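Long-range contacts in flavodoxin, WrbA-like protein (Agrobacterium tumefaciens, PDB 3D7N), which probably binds FMN and, as in the WrbA family of flavodoxin-like proteins, transfers electrons from NAD(P)H to quinones: residues V11-G16 with A33-I38; H21-A26 with F97-S102; D91-G96 with N182-H187; W71-F76 with Q112-L117; D106-L111 with A151-S156. All coordinates share one frame; numbering follows the deposited sequence.

Contact 1 of 5, residues V11-G16 with A33-I38; sequences VVYHSG and ATLHAI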
# COMPACT_ATOMS: atom_id res chain seq x y z
N VAL A 11 5.64 24.41 2.97
CA VAL A 11 6.20 23.26 2.28
C VAL A 11 7.44 22.81 3.09
O VAL A 11 8.41 23.61 3.27
CB VAL A 11 6.56 23.59 0.82
CG1 VAL A 11 7.37 22.46 0.22
CG2 VAL A 11 5.30 23.89 0.02
N VAL A 12 7.37 21.58 3.62
CA VAL A 12 8.46 20.98 4.41
C VAL A 12 8.95 19.77 3.60
O VAL A 12 8.15 18.90 3.22
CB VAL A 12 8.01 20.57 5.86
CG1 VAL A 12 6.88 19.49 5.83
CG2 VAL A 12 9.20 20.11 6.70
N TYR A 13 10.23 19.76 3.26
CA TYR A 13 10.71 18.80 2.26
C TYR A 13 12.14 18.38 2.50
O TYR A 13 12.96 19.12 3.07
CB TYR A 13 10.63 19.44 0.84
CG TYR A 13 11.65 20.55 0.64
CD1 TYR A 13 12.87 20.30 -0.00
CD2 TYR A 13 11.44 21.82 1.17
CE1 TYR A 13 13.86 21.31 -0.12
CE2 TYR A 13 12.43 22.85 1.03
CZ TYR A 13 13.62 22.57 0.38
OH TYR A 13 14.58 23.56 0.26
N HIS A 14 12.46 17.20 1.98
CA HIS A 14 13.86 16.78 1.88
C HIS A 14 14.23 16.66 0.39
O HIS A 14 13.42 16.17 -0.40
CB HIS A 14 14.09 15.44 2.64
CG HIS A 14 15.44 14.87 2.41
ND1 HIS A 14 15.67 13.78 1.61
CD2 HIS A 14 16.67 15.31 2.81
CE1 HIS A 14 16.97 13.54 1.54
NE2 HIS A 14 17.60 14.46 2.26
N SER A 15 15.41 17.15 0.02
CA SER A 15 16.01 16.81 -1.27
C SER A 15 17.37 16.17 -1.14
O SER A 15 18.33 16.77 -0.65
CB SER A 15 16.13 18.00 -2.21
OG SER A 15 16.36 19.13 -1.44
N GLY A 16 17.42 14.93 -1.60
CA GLY A 16 18.67 14.30 -1.95
C GLY A 16 18.84 14.53 -3.44
O GLY A 16 18.02 14.02 -4.24
N ALA A 33 3.69 29.56 -0.48
CA ALA A 33 4.07 28.96 0.79
C ALA A 33 5.44 29.42 1.22
O ALA A 33 6.20 29.95 0.42
CB ALA A 33 4.09 27.46 0.64
N THR A 34 5.76 29.22 2.50
CA THR A 34 7.14 29.29 2.93
C THR A 34 7.73 27.86 2.82
O THR A 34 7.01 26.85 2.83
CB THR A 34 7.30 29.92 4.33
OG1 THR A 34 6.53 29.18 5.28
CG2 THR A 34 6.81 31.34 4.32
N LEU A 35 9.04 27.82 2.64
CA LEU A 35 9.78 26.61 2.39
C LEU A 35 10.62 26.29 3.61
O LEU A 35 11.26 27.20 4.19
CB LEU A 35 10.70 26.77 1.20
CG LEU A 35 10.14 26.57 -0.21
CD1 LEU A 35 11.13 27.17 -1.20
CD2 LEU A 35 9.92 25.14 -0.44
N HIS A 36 10.62 25.02 4.00
CA HIS A 36 11.45 24.56 5.10
C HIS A 36 12.08 23.23 4.76
O HIS A 36 11.39 22.30 4.39
CB HIS A 36 10.63 24.49 6.39
CG HIS A 36 10.39 25.83 7.01
ND1 HIS A 36 11.34 26.47 7.78
CD2 HIS A 36 9.33 26.67 6.94
CE1 HIS A 36 10.87 27.64 8.18
NE2 HIS A 36 9.65 27.78 7.68
N ALA A 37 13.40 23.16 4.89
CA ALA A 37 14.17 22.04 4.36
C ALA A 37 14.58 21.15 5.50
O ALA A 37 15.19 21.64 6.43
CB ALA A 37 15.40 22.55 3.63
N ILE A 38 14.25 19.86 5.43
CA ILE A 38 14.85 18.84 6.31
C ILE A 38 16.26 18.65 5.79
O ILE A 38 16.45 18.44 4.59
CB ILE A 38 14.11 17.49 6.19
CG1 ILE A 38 12.64 17.65 6.60
CG2 ILE A 38 14.83 16.37 6.94
CD1 ILE A 38 11.65 16.68 5.88
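Tyr13 and Leu35 meet on one face of the sheet, the phenol ring crossing the leucine at a slant so that Tyr13 CE2 rests 3.7 Å from Leu35 CD2. With chi1 at 70°, CG of Tyr13 sits between its own N and carbonyl carbon, which swings the ring over the neighbouring strand. One ring face then takes the CA-H of Ala37 in a CH-pi contact, with Ala37 CA 4.2 Å from the ring centroid. On the same face of the sheet, Val11 runs alongside Leu35, CG1 to CD2, while its other branch, CG2, touches the methyl of Ala33. The opposite face of the sheet carries Val12 and His36, and beyond them the CD1 end of Ile38 lies against the carbonyl of Tyr13. The backbones pair in parallel through four hydrogen bonds. Val11 N gives to Thr34 O at 2.8 Å and His36 N to Val11 O at 2.7 Å; Tyr13 N to His36 O and Ile38 N to Tyr13 O complete the set. These two strands belong to a beta-alpha-beta unit whose helix 19-31 covers Tyr13 and Leu35 through Ala24. Strand 57-65 flanks strand 9-13 on its other edge, and helix 71-79 packs on Val12 and Ile38.

Contact 2 of 5, residues H21-A26 with F97-S102; sequences HRMAEA and FTNSAS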
# COMPACT_ATOMS: atom_id res chain seq x y z
N HIS A 21 13.88 19.53 -4.42
CA HIS A 21 13.98 20.98 -4.09
C HIS A 21 13.30 21.86 -5.14
O HIS A 21 12.60 22.81 -4.80
CB HIS A 21 15.44 21.43 -3.94
CG HIS A 21 15.61 22.90 -3.69
ND1 HIS A 21 15.13 23.52 -2.55
CD2 HIS A 21 16.20 23.87 -4.42
CE1 HIS A 21 15.44 24.81 -2.59
NE2 HIS A 21 16.08 25.05 -3.72
N ARG A 22 13.50 21.54 -6.41
CA ARG A 22 12.87 22.29 -7.49
C ARG A 22 11.35 22.12 -7.49
O ARG A 22 10.59 23.06 -7.68
CB ARG A 22 13.46 21.87 -8.85
CG ARG A 22 13.16 22.79 -9.99
CD ARG A 22 13.83 24.15 -9.82
NE ARG A 22 13.22 25.16 -10.69
CZ ARG A 22 12.05 25.78 -10.47
NH1 ARG A 22 11.30 25.51 -9.40
NH2 ARG A 22 11.62 26.67 -11.34
N MSE A 23 10.91 20.90 -7.24
CA MSE A 23 9.47 20.60 -7.15
C MSE A 23 8.82 21.32 -5.95
O MSE A 23 7.67 21.74 -6.02
CB MSE A 23 9.28 19.10 -7.08
CG MSE A 23 8.33 18.54 -8.12
SE MSE A 23 7.87 16.68 -7.48
CE MSE A 23 5.92 16.65 -7.98
N ALA A 24 9.56 21.45 -4.86
CA ALA A 24 9.09 22.15 -3.69
C ALA A 24 8.94 23.64 -3.99
O ALA A 24 7.94 24.24 -3.60
CB ALA A 24 10.02 21.92 -2.52
N GLU A 25 9.94 24.25 -4.65
CA GLU A 25 9.83 25.63 -5.07
C GLU A 25 8.57 25.85 -5.92
O GLU A 25 7.84 26.80 -5.73
CB GLU A 25 11.11 26.09 -5.82
CG GLU A 25 12.33 26.24 -4.88
CD GLU A 25 13.69 26.30 -5.59
OE1 GLU A 25 13.95 25.55 -6.56
OE2 GLU A 25 14.53 27.10 -5.16
N ALA A 26 8.32 24.94 -6.84
CA ALA A 26 7.12 24.99 -7.67
C ALA A 26 5.79 24.94 -6.87
O ALA A 26 4.86 25.74 -7.11
CB ALA A 26 7.19 23.87 -8.73
N PHE A 97 4.18 15.58 -2.25
CA PHE A 97 4.74 15.31 -3.54
C PHE A 97 6.01 14.50 -3.47
O PHE A 97 6.67 14.43 -2.46
CB PHE A 97 5.01 16.63 -4.29
CG PHE A 97 5.86 17.60 -3.53
CD1 PHE A 97 7.21 17.70 -3.78
CD2 PHE A 97 5.29 18.43 -2.57
CE1 PHE A 97 7.99 18.58 -3.05
CE2 PHE A 97 6.07 19.28 -1.84
CZ PHE A 97 7.42 19.36 -2.10
N THR A 98 6.35 13.89 -4.59
CA THR A 98 7.53 13.08 -4.69
C THR A 98 8.07 13.11 -6.10
O THR A 98 7.42 13.52 -7.03
CB THR A 98 7.30 11.61 -4.17
OG1 THR A 98 8.58 11.00 -3.89
CG2 THR A 98 6.49 10.72 -5.17
N ASN A 99 9.31 12.66 -6.25
CA ASN A 99 9.97 12.63 -7.56
C ASN A 99 11.15 11.67 -7.58
O ASN A 99 12.01 11.70 -6.70
CB ASN A 99 10.42 14.03 -7.97
CG ASN A 99 11.63 14.50 -7.19
OD1 ASN A 99 12.76 14.43 -7.68
ND2 ASN A 99 11.41 14.98 -5.97
N SER A 100 11.22 10.77 -8.53
CA SER A 100 12.39 9.92 -8.56
C SER A 100 12.93 9.80 -9.96
O SER A 100 12.44 10.41 -10.87
CB SER A 100 12.09 8.55 -8.00
OG SER A 100 11.55 7.72 -8.99
N ALA A 101 13.94 8.98 -10.10
CA ALA A 101 14.58 8.77 -11.36
C ALA A 101 13.92 7.69 -12.19
O ALA A 101 14.41 7.37 -13.25
CB ALA A 101 16.00 8.44 -11.13
N SER A 102 12.83 7.11 -11.72
CA SER A 102 12.28 5.96 -12.42
C SER A 102 10.77 5.81 -12.41
O SER A 102 10.04 6.74 -12.68
CB SER A 102 12.91 4.69 -11.86
OG SER A 102 14.00 5.02 -11.02
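Met23, a selenomethionine here, reaches out from the helix and runs alongside Phe97, the two side chains pointing opposite ways, its CE methyl ending 3.8 Å from Phe97 CB. Its SE lies 5.2 Å from the centroid of the Phe97 ring and 71° off the ring normal, a Met-aromatic contact made obliquely. The same selenium comes 3.2 Å from the carbonyl oxygen of Thr98 and also touches CB of Asn99, so the end of the chain touches three successive strand residues. The bend at chi3 (141°) brings CE back toward Phe97. From the strand side, Phe97 points its ring end at the next helical residue: CZ sits 3.6 Å from Ala24 CA and 3.7 Å from Ala24 CB. The small alanine lets the ring come right up to the helix backbone. No hydrogen bond crosses between the segments, and all the touching residues are buried. Val11 and Val27 add to the packing round Phe97, and Pro152 adds to that round Met23. A helix laid roughly antiparallel across a central parallel strand, 148° between directions and 8.9 Å between the axes of segment 21-26 and strand 97-100, is the helix-on-sheet layer of the three-layer alpha-beta-alpha flavodoxin-like fold.

Contact 3 of 5, residues D91-G96 with N182-H187; sequences DKVFGG and NVARQH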
# COMPACT_ATOMS: atom_id res chain seq x y z
N ASP A 91 -6.77 18.48 12.15
CA ASP A 91 -7.62 19.28 11.27
C ASP A 91 -6.92 20.23 10.31
O ASP A 91 -7.60 20.97 9.59
CB ASP A 91 -8.69 20.01 12.08
CG ASP A 91 -9.55 19.06 12.84
OD1 ASP A 91 -9.62 17.91 12.41
OD2 ASP A 91 -10.12 19.44 13.87
N LYS A 92 -5.60 20.20 10.25
CA LYS A 92 -4.88 20.94 9.24
C LYS A 92 -5.08 20.29 7.87
O LYS A 92 -5.39 19.09 7.77
CB LYS A 92 -3.37 21.02 9.61
CG LYS A 92 -3.07 21.87 10.88
CD LYS A 92 -1.58 22.19 10.99
CE LYS A 92 -1.15 22.85 12.32
NZ LYS A 92 -1.69 24.20 12.54
N VAL A 93 -4.89 21.07 6.82
CA VAL A 93 -4.97 20.58 5.44
C VAL A 93 -3.57 20.11 5.04
O VAL A 93 -2.61 20.83 5.26
CB VAL A 93 -5.45 21.70 4.49
CG1 VAL A 93 -5.33 21.27 3.04
CG2 VAL A 93 -6.92 22.17 4.85
N PHE A 94 -3.46 18.89 4.51
CA PHE A 94 -2.21 18.29 4.07
C PHE A 94 -2.24 17.98 2.55
O PHE A 94 -3.32 17.72 1.96
CB PHE A 94 -1.95 16.98 4.84
CG PHE A 94 -1.54 17.17 6.27
CD1 PHE A 94 -0.19 17.13 6.65
CD2 PHE A 94 -2.48 17.37 7.25
CE1 PHE A 94 0.19 17.32 8.00
CE2 PHE A 94 -2.11 17.55 8.60
CZ PHE A 94 -0.79 17.55 8.96
N GLY A 95 -1.06 18.04 1.93
CA GLY A 95 -0.79 17.48 0.63
C GLY A 95 0.65 16.93 0.58
O GLY A 95 1.39 16.98 1.56
N GLY A 96 1.06 16.38 -0.57
CA GLY A 96 2.40 15.83 -0.69
C GLY A 96 2.89 15.85 -2.11
O GLY A 96 2.13 16.10 -3.04
N ASN A 182 -5.86 26.76 -1.63
CA ASN A 182 -7.24 27.06 -1.77
C ASN A 182 -8.10 26.34 -0.78
O ASN A 182 -9.00 26.92 -0.23
CB ASN A 182 -7.71 26.75 -3.16
CG ASN A 182 -8.95 27.52 -3.53
OD1 ASN A 182 -9.98 26.94 -3.82
ND2 ASN A 182 -8.84 28.84 -3.52
N VAL A 183 -7.83 25.07 -0.55
CA VAL A 183 -8.60 24.33 0.41
C VAL A 183 -8.32 24.84 1.79
O VAL A 183 -9.18 24.89 2.60
CB VAL A 183 -8.28 22.86 0.35
CG1 VAL A 183 -9.02 22.13 1.40
CG2 VAL A 183 -8.63 22.32 -0.96
N ALA A 184 -7.09 25.22 2.04
CA ALA A 184 -6.69 25.66 3.34
C ALA A 184 -7.37 26.97 3.70
O ALA A 184 -7.63 27.23 4.84
CB ALA A 184 -5.22 25.80 3.40
N ARG A 185 -7.64 27.79 2.72
CA ARG A 185 -8.39 29.03 2.92
C ARG A 185 -9.83 28.75 3.30
O ARG A 185 -10.37 29.34 4.22
CB ARG A 185 -8.36 29.91 1.67
CG ARG A 185 -7.24 30.93 1.66
CD ARG A 185 -7.41 31.94 0.54
NE ARG A 185 -7.09 31.33 -0.76
CZ ARG A 185 -5.87 31.11 -1.23
NH1 ARG A 185 -4.77 31.42 -0.53
NH2 ARG A 185 -5.73 30.54 -2.43
N GLN A 186 -10.44 27.81 2.58
CA GLN A 186 -11.84 27.50 2.79
C GLN A 186 -12.09 26.82 4.13
O GLN A 186 -13.21 26.75 4.60
CB GLN A 186 -12.31 26.58 1.68
CG GLN A 186 -13.82 26.51 1.58
CD GLN A 186 -14.28 25.70 0.39
OE1 GLN A 186 -13.45 25.01 -0.27
NE2 GLN A 186 -15.60 25.74 0.11
N HIS A 187 -11.03 26.36 4.74
CA HIS A 187 -11.13 25.27 5.67
C HIS A 187 -10.06 25.48 6.75
O HIS A 187 -9.23 24.60 7.00
CB HIS A 187 -10.91 23.97 4.87
CG HIS A 187 -11.32 22.76 5.62
ND1 HIS A 187 -10.63 22.32 6.73
CD2 HIS A 187 -12.38 21.93 5.47
CE1 HIS A 187 -11.24 21.26 7.23
NE2 HIS A 187 -12.30 21.01 6.49
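This is a small apolar helix-on-strand contact near the start of strand 93-100, where the last turn of helix 167-186 packs against the strand. On the strand side Val93 makes most of it. Val93 CA lies 5.8 Å from Ala184 CA, close enough for the valine methyls to rest against the helix. CG2 does most of the touching: it is 3.8 Å from Ala184 CA and 4.0 Å from Val183 CG1, with His187 O at a similar distance. Placing CG1 anti to the backbone N (chi1 171°) leaves both branches of Val93 turned to the helix, and the two valines cross at a slant, Val183 CG1 meeting CG1 and CG2 of Val93 almost equally. Past the helix end, His187 folds back toward the strand. Its ring puts ND1 4.2 Å from Val93 CG2, approached obliquely, and its CE1 lies 4.3 Å from Asp91 O, which sits at the ring edge near its plane. Strand 124-126 also contributes, with Val126 against both valines and Leu124 against His187. A second subunit borders the same spot: its His187 packs on Val183, its Val183 on His187, and its Arg179 forms a salt bridge with Asp91. Across the two segments there is no hydrogen bond, and His187 ND1, buried here, has no partner anywhere in the model. The join therefore rests on shape and the burial of methyl groups, while the charged link of Asp91 is directed to the neighbouring subunit.

Contact 4 of 5, residues W71-F76 with Q112-L117; sequences WQFKKF and QYLVLL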
# COMPACT_ATOMS: atom_id res chain seq x y z
N TRP A 71 15.16 8.18 3.98
CA TRP A 71 15.32 8.05 5.40
C TRP A 71 15.28 9.39 6.13
O TRP A 71 14.77 9.46 7.23
CB TRP A 71 16.58 7.28 5.76
CG TRP A 71 17.90 7.98 5.60
CD1 TRP A 71 18.77 7.85 4.56
CD2 TRP A 71 18.52 8.87 6.54
NE1 TRP A 71 19.88 8.61 4.78
CE2 TRP A 71 19.76 9.25 5.99
CE3 TRP A 71 18.14 9.39 7.79
CZ2 TRP A 71 20.64 10.13 6.65
CZ3 TRP A 71 18.99 10.28 8.43
CH2 TRP A 71 20.24 10.62 7.87
N GLN A 72 15.78 10.43 5.49
CA GLN A 72 15.78 11.75 6.07
C GLN A 72 14.35 12.25 6.25
O GLN A 72 14.02 12.78 7.28
CB GLN A 72 16.57 12.74 5.19
CG GLN A 72 18.09 12.56 5.22
CD GLN A 72 18.61 11.73 4.04
OE1 GLN A 72 17.88 10.93 3.44
NE2 GLN A 72 19.87 11.90 3.73
N PHE A 73 13.49 12.08 5.25
CA PHE A 73 12.06 12.39 5.45
C PHE A 73 11.41 11.59 6.58
O PHE A 73 10.70 12.15 7.38
CB PHE A 73 11.21 12.26 4.20
CG PHE A 73 9.81 12.78 4.41
CD1 PHE A 73 9.53 14.11 4.26
CD2 PHE A 73 8.82 11.95 4.84
CE1 PHE A 73 8.30 14.57 4.49
CE2 PHE A 73 7.56 12.43 5.07
CZ PHE A 73 7.31 13.73 4.89
N LYS A 74 11.66 10.29 6.66
CA LYS A 74 11.03 9.42 7.68
C LYS A 74 11.54 9.80 9.08
O LYS A 74 10.77 9.89 10.01
CB LYS A 74 11.28 7.95 7.33
CG LYS A 74 10.59 6.95 8.20
CD LYS A 74 9.06 7.15 8.23
CE LYS A 74 8.32 6.02 8.90
NZ LYS A 74 8.84 5.72 10.28
N LYS A 75 12.82 10.12 9.21
CA LYS A 75 13.35 10.67 10.48
C LYS A 75 12.61 11.93 10.94
O LYS A 75 12.40 12.15 12.13
CB LYS A 75 14.84 11.00 10.35
CG LYS A 75 15.47 11.50 11.66
CD LYS A 75 16.98 11.37 11.63
CE LYS A 75 17.62 11.60 12.99
NZ LYS A 75 18.05 12.99 13.18
N PHE A 76 12.27 12.78 10.00
CA PHE A 76 11.45 13.93 10.31
C PHE A 76 10.03 13.51 10.69
O PHE A 76 9.44 14.09 11.64
CB PHE A 76 11.40 14.92 9.15
CG PHE A 76 10.15 15.69 9.09
CD1 PHE A 76 9.99 16.85 9.86
CD2 PHE A 76 9.10 15.28 8.26
CE1 PHE A 76 8.79 17.58 9.83
CE2 PHE A 76 7.90 16.01 8.21
CZ PHE A 76 7.73 17.14 9.01
N GLN A 112 1.37 7.39 -0.71
CA GLN A 112 0.53 6.70 0.24
C GLN A 112 1.03 6.78 1.64
O GLN A 112 0.20 6.90 2.54
CB GLN A 112 0.32 5.26 -0.16
CG GLN A 112 -0.54 5.16 -1.37
CD GLN A 112 -1.27 3.87 -1.51
OE1 GLN A 112 -0.69 2.87 -1.88
NE2 GLN A 112 -2.60 3.90 -1.23
N TYR A 113 2.35 6.79 1.87
CA TYR A 113 2.89 7.05 3.20
C TYR A 113 2.54 8.47 3.70
O TYR A 113 2.26 8.73 4.86
CB TYR A 113 4.42 6.84 3.30
CG TYR A 113 4.90 7.25 4.69
CD1 TYR A 113 5.58 8.42 4.90
CD2 TYR A 113 4.56 6.50 5.78
CE1 TYR A 113 5.99 8.81 6.22
CE2 TYR A 113 4.92 6.87 7.07
CZ TYR A 113 5.61 8.04 7.28
OH TYR A 113 5.90 8.37 8.55
N LEU A 114 2.60 9.41 2.80
CA LEU A 114 2.37 10.79 3.11
C LEU A 114 0.90 10.98 3.52
O LEU A 114 0.57 11.69 4.45
CB LEU A 114 2.75 11.54 1.85
CG LEU A 114 4.12 12.24 1.84
CD1 LEU A 114 5.24 11.68 2.73
CD2 LEU A 114 4.57 12.55 0.44
N VAL A 115 0.00 10.25 2.87
CA VAL A 115 -1.38 10.23 3.28
C VAL A 115 -1.57 9.64 4.70
O VAL A 115 -2.32 10.20 5.51
CB VAL A 115 -2.23 9.42 2.28
CG1 VAL A 115 -3.64 9.24 2.85
CG2 VAL A 115 -2.21 10.12 0.87
N LEU A 116 -0.90 8.54 4.98
CA LEU A 116 -0.91 7.93 6.32
C LEU A 116 -0.39 8.88 7.40
O LEU A 116 -0.96 8.95 8.46
CB LEU A 116 -0.07 6.67 6.35
CG LEU A 116 -0.57 5.46 5.57
CD1 LEU A 116 0.36 4.23 5.83
CD2 LEU A 116 -2.01 5.10 5.96
N LEU A 117 0.67 9.62 7.10
CA LEU A 117 1.29 10.54 8.01
C LEU A 117 0.32 11.66 8.34
O LEU A 117 0.10 11.94 9.50
CB LEU A 117 2.57 11.09 7.40
CG LEU A 117 3.35 12.07 8.26
CD1 LEU A 117 3.59 11.47 9.70
CD2 LEU A 117 4.63 12.45 7.44
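Tyr113 crosses Lys74 at about a right angle, its OH 3.4 Å from Lys74 CE and equally close to CD. The bends at chi2 and chi4 fold the lysine's methylene chain past the phenol end, obliquely to the ring. Tyr113 also meets Phe73 edge to edge, CE1 to CE2 at 4.1 Å. Leu114 comes next: its CD1 approaches the Phe73 ring obliquely, 3.4 Å from CE2, the two side chains slanting across each other. One turn beyond Tyr113, Leu117 comes at Phe73 from the opposite direction, its CD2 3.8 Å from the same CE2. With CG anti to the backbone N (chi1 -172°), the Phe73 ring extends toward the other helix and meets all three residues. The axes of the two short segments run nearly parallel, 10° apart in direction, with a closest approach of 12.4 Å. The polar ends look elsewhere: Lys74 NZ pairs with Asp78 and bonds to Tyr65 O and Pro69 O of a third subunit, whose Met66 O receives Tyr113 OH. Helices 71-79 and 104-120 lie side by side on one face of the sheet, over strand 57-65, whose Phe60 touches Phe76, Leu114 and Leu117.

Contact 5 of 5, residues D106-L111 with A151-S156; sequences DKLNTL and APMAQS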
# COMPACT_ATOMS: atom_id res chain seq x y z
N ASP A 106 7.03 2.86 -7.68
CA ASP A 106 7.32 3.13 -6.30
C ASP A 106 6.87 4.45 -5.78
O ASP A 106 6.71 4.59 -4.60
CB ASP A 106 8.80 3.06 -6.14
CG ASP A 106 9.32 1.70 -6.36
OD1 ASP A 106 10.45 1.63 -6.85
OD2 ASP A 106 8.62 0.71 -6.04
N LYS A 107 6.69 5.42 -6.64
CA LYS A 107 6.33 6.72 -6.16
C LYS A 107 4.98 6.74 -5.48
O LYS A 107 4.76 7.56 -4.65
CB LYS A 107 6.38 7.73 -7.28
CG LYS A 107 7.76 8.13 -7.66
CD LYS A 107 7.75 9.33 -8.53
CE LYS A 107 7.60 8.96 -9.95
NZ LYS A 107 8.91 8.76 -10.51
N LEU A 108 4.07 5.88 -5.89
CA LEU A 108 2.75 5.79 -5.27
C LEU A 108 2.90 5.34 -3.82
O LEU A 108 2.21 5.84 -2.96
CB LEU A 108 1.81 4.83 -6.02
CG LEU A 108 0.38 4.78 -5.42
CD1 LEU A 108 -0.24 6.20 -5.46
CD2 LEU A 108 -0.52 3.73 -6.14
N ASN A 109 3.83 4.43 -3.56
CA ASN A 109 4.09 4.04 -2.20
C ASN A 109 4.49 5.22 -1.26
O ASN A 109 4.05 5.29 -0.14
CB ASN A 109 5.15 2.94 -2.15
CG ASN A 109 5.26 2.32 -0.76
OD1 ASN A 109 4.26 1.82 -0.25
ND2 ASN A 109 6.45 2.39 -0.12
N THR A 110 5.35 6.07 -1.75
CA THR A 110 5.80 7.27 -1.05
C THR A 110 4.60 8.18 -0.82
O THR A 110 4.35 8.53 0.28
CB THR A 110 6.90 7.99 -1.83
OG1 THR A 110 8.00 7.09 -1.91
CG2 THR A 110 7.39 9.28 -1.12
N LEU A 111 3.76 8.38 -1.82
CA LEU A 111 2.61 9.24 -1.68
C LEU A 111 1.62 8.69 -0.65
O LEU A 111 1.08 9.48 0.16
CB LEU A 111 1.93 9.51 -3.03
CG LEU A 111 2.81 10.33 -4.00
CD1 LEU A 111 2.10 10.53 -5.35
CD2 LEU A 111 3.22 11.63 -3.27
N ALA A 151 -1.60 12.94 -5.56
CA ALA A 151 -0.67 14.02 -5.32
C ALA A 151 0.30 14.00 -6.52
O ALA A 151 0.34 13.04 -7.25
CB ALA A 151 0.08 13.78 -4.01
N PRO A 152 1.08 15.03 -6.71
CA PRO A 152 1.97 15.05 -7.85
C PRO A 152 3.14 14.12 -7.68
O PRO A 152 3.69 14.02 -6.63
CB PRO A 152 2.42 16.49 -7.90
CG PRO A 152 1.92 17.10 -6.76
CD PRO A 152 0.80 16.37 -6.26
N MSE A 153 3.49 13.42 -8.74
CA MSE A 153 4.71 12.67 -8.80
C MSE A 153 5.40 13.01 -10.10
O MSE A 153 4.78 13.42 -11.05
CB MSE A 153 4.46 11.18 -8.68
CG MSE A 153 3.44 10.65 -9.60
SE MSE A 153 3.30 8.75 -9.55
CE MSE A 153 2.18 8.59 -8.05
N ALA A 154 6.71 12.90 -10.12
CA ALA A 154 7.48 13.39 -11.24
C ALA A 154 8.75 12.60 -11.51
O ALA A 154 9.31 11.97 -10.65
CB ALA A 154 7.82 14.82 -11.02
N GLN A 155 9.17 12.68 -12.76
CA GLN A 155 10.40 12.06 -13.29
C GLN A 155 11.65 12.92 -12.96
O GLN A 155 11.60 14.16 -12.96
CB GLN A 155 10.24 11.92 -14.82
CG GLN A 155 11.47 11.37 -15.58
CD GLN A 155 11.98 10.04 -15.01
OE1 GLN A 155 11.30 9.39 -14.18
NE2 GLN A 155 13.19 9.64 -15.45
N SER A 156 12.78 12.24 -12.70
CA SER A 156 14.12 12.88 -12.58
C SER A 156 15.18 12.14 -13.42
O SER A 156 15.38 12.39 -14.62
CB SER A 156 14.56 12.91 -11.10
OG SER A 156 13.65 13.62 -10.27
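Met153, a selenomethionine, and the helix residues Lys107 and Leu111 bury most of the surface here. Met153 places its CG between its own N and carbonyl carbon (chi1 51°) and bends at chi3, which carries SE past Lys107 CB at 4.0 Å and the CE methyl on to the helix. There CE approaches the backbone N of Leu108 at 3.9 Å and comes unusually close to Leu111 CD1, a pair whose exact spacing is doubtful. Leu111 slants across it and uses its other branch for Ala151, CD2 lying 3.9 Å from Ala151 CB, while CD1 rests 3.6 Å from Ala151 O. Lys107 crosses the base of Met153, its CD 3.8 Å from Met153 CB. Bent at chi3 and chi4, its chain then turns along the strand and delivers NZ to Ala154 O in a weak hydrogen bond of 3.2 Å. That ammonium is buried and has further partners in Ser100 OG and Ser102 O, which probably helps to offset the cost of burying its charge. Leu103 of a fourth subunit packs on Met153, and Leu108 of that subunit lies against Asp106 and Asn109. The weakly bonded strand 153-155 pairs in parallel with 93-100, and segment 106-111 of helix 104-120 runs back across strand 153-155, 145° between directions and 9.4 Å between their axes: the helix-over-strand packing of the largely parallel sheet in the flavodoxin-like fold.

Contact 2 uses helix 19-31, which connects the two strands of contact 1, and the contacts touch, with centres 11 Å apart: Ala24 CB lies 3.8 Å from both Tyr13 CG and Leu35 CD2. Strand 93-100 is common to contacts 2 and 3, whose centres are 20 Å apart on opposite sides of the chain's centre. Contact 5, 9 Å from contact 2 by centres, adds strand 153-155 beside it, Ser100 N reaching Ala154 O in a probable hydrogen bond of 3.1 Å. Contact 4 follows contact 5 along helix 104-120 and meets contact 1 where Ile38 CD1 touches Phe73 CD1 at 3.7 Å. In flavodoxin-like proteins FMN binds at loops beyond the C-terminal strand ends; segment 11-16 probably leads into that region.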